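Local coordinates for protein hydrolase, HAD superfamily, subfamily III A (Legionella pneumophila, PDB 3N1U) that probably hydrolyses 3-deoxy-D-manno-octulosonate 8-phosphate to KDO and inorganic phosphate, a magnesium-dependent step of lipopolysaccharide biosynthesis, at residues Asp27-Asp32 and Ile116-Pro121. Sequence-based numbering, arbitrary orientation.
Sequences DGVLSD and IGDDLP. With CA (calcium ion), chain B.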
# COMPACT_ATOMS: atom_id res chain seq x y z
N ASP A 27 -7.64 12.35 -7.87
CA ASP A 27 -7.68 10.94 -7.51
C ASP A 27 -6.96 10.11 -8.56
O ASP A 27 -7.35 10.18 -9.72
CB ASP A 27 -9.14 10.49 -7.47
CG ASP A 27 -9.90 11.13 -6.33
OD1 ASP A 27 -9.69 10.73 -5.16
OD2 ASP A 27 -10.71 12.02 -6.59
N GLY A 28 -5.95 9.33 -8.15
CA GLY A 28 -5.18 8.50 -9.12
C GLY A 28 -3.89 9.18 -9.60
O GLY A 28 -3.01 8.54 -10.25
N VAL A 29 -3.78 10.48 -9.30
CA VAL A 29 -2.62 11.28 -9.74
C VAL A 29 -1.91 11.91 -8.55
O VAL A 29 -0.74 11.63 -8.30
CB VAL A 29 -3.04 12.35 -10.83
CG1 VAL A 29 -1.86 13.36 -11.15
CG2 VAL A 29 -3.54 11.66 -12.12
N LEU A 30 -2.61 12.75 -7.78
CA LEU A 30 -2.07 13.20 -6.51
C LEU A 30 -2.33 12.15 -5.40
O LEU A 30 -1.69 12.17 -4.36
CB LEU A 30 -2.68 14.55 -6.15
CG LEU A 30 -2.08 15.72 -7.01
CD1 LEU A 30 -2.92 16.97 -6.79
CD2 LEU A 30 -0.62 16.03 -6.58
N SER A 31 -3.26 11.20 -5.67
CA SER A 31 -3.43 10.03 -4.80
C SER A 31 -3.11 8.76 -5.52
O SER A 31 -3.00 8.78 -6.78
CB SER A 31 -4.86 10.00 -4.28
OG SER A 31 -5.77 9.50 -5.29
N ASP A 32 -3.05 7.65 -4.74
CA ASP A 32 -2.95 6.29 -5.25
C ASP A 32 -4.16 5.86 -5.98
O ASP A 32 -4.18 4.76 -6.57
CB ASP A 32 -2.78 5.21 -4.09
CG ASP A 32 -3.58 5.55 -2.78
OD1 ASP A 32 -4.61 6.28 -2.82
OD2 ASP A 32 -3.14 5.14 -1.64
N ILE A 116 -1.29 16.52 -15.98
CA ILE A 116 -1.00 15.15 -15.59
C ILE A 116 -2.31 14.45 -15.11
O ILE A 116 -3.04 14.95 -14.23
CB ILE A 116 0.19 15.07 -14.58
CG1 ILE A 116 0.56 13.60 -14.29
CG2 ILE A 116 -0.11 15.89 -13.28
CD1 ILE A 116 1.88 13.44 -13.47
N GLY A 117 -2.59 13.34 -15.75
CA GLY A 117 -3.90 12.69 -15.67
C GLY A 117 -3.75 11.17 -15.55
O GLY A 117 -2.67 10.62 -15.79
N ASP A 118 -4.85 10.48 -15.28
CA ASP A 118 -4.84 8.99 -15.27
C ASP A 118 -6.04 8.29 -15.98
O ASP A 118 -6.01 7.07 -16.19
CB ASP A 118 -4.78 8.50 -13.82
CG ASP A 118 -6.12 8.61 -13.11
OD1 ASP A 118 -6.71 9.73 -12.98
OD2 ASP A 118 -6.58 7.55 -12.62
N ASP A 119 -7.12 9.03 -16.30
CA ASP A 119 -8.35 8.35 -16.78
C ASP A 119 -8.99 9.14 -17.96
O ASP A 119 -8.52 10.25 -18.32
CB ASP A 119 -9.36 8.06 -15.61
CG ASP A 119 -10.18 6.77 -15.84
OD1 ASP A 119 -10.43 6.42 -17.02
OD2 ASP A 119 -10.60 6.12 -14.85
N LEU A 120 -10.01 8.57 -18.59
CA LEU A 120 -10.50 9.07 -19.86
C LEU A 120 -10.93 10.54 -19.84
O LEU A 120 -10.75 11.22 -20.83
CB LEU A 120 -11.64 8.16 -20.38
CG LEU A 120 -11.22 6.67 -20.41
CD1 LEU A 120 -12.46 5.86 -20.84
CD2 LEU A 120 -10.10 6.47 -21.43
N PRO A 121 -11.52 11.02 -18.72
CA PRO A 121 -11.90 12.47 -18.77
C PRO A 121 -10.73 13.45 -18.82
O PRO A 121 -10.91 14.62 -19.22
CB PRO A 121 -12.77 12.66 -17.53
CG PRO A 121 -13.21 11.15 -17.12
CD PRO A 121 -11.97 10.37 -17.47
CA CA B . -8.35 10.62 -11.82
O HOH W 1 -9.09 8.34 -11.91
O HOH W 2 -10.50 11.13 -10.89
O HOH W 3 -9.38 11.35 -13.91
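D118 and D27 meet through a calcium ion, with no hydrogen bond passing directly between residues 27-32 and 116-121. Along D118, CB lies 3.8 Å from CG2 of V29. CG then sits between the backbone N and carbonyl carbon (chi1 77°), a turn that brings the carboxylate to the metal. Its OD1 binds calcium at 2.2 Å, whereas D118 OD2 accepts a hydrogen bond from a calcium-bound water, whose O lies 2.7 Å away, and another from NE2 of Q50 of the second subunit. Aspartate suits this place because one oxygen can ligate while the other orients a ligand water. D27 gives its backbone O to the ion (2.4 Å), leaving its carboxylate to turn away and pair with K45; D25 and three waters complete the coordination. G28 has a positive phi (95°), a backbone shape that glycine adopts easily, and its CA lies 3.9 Å from D118 OD2. Next to the metal loop, the two methyls of V29 suit a buried apolar spot: CG1 of V29 touches CG2 of I116 at 3.7 Å, and its CG2 rests on the G117-D118 peptide, 3.5 Å from G117 C. This is the HAD-type metal site at the C-terminal ends of neighbouring parallel strands 21-24 and 113-117, with helix 158-169 packing through V159 on V29 and I116.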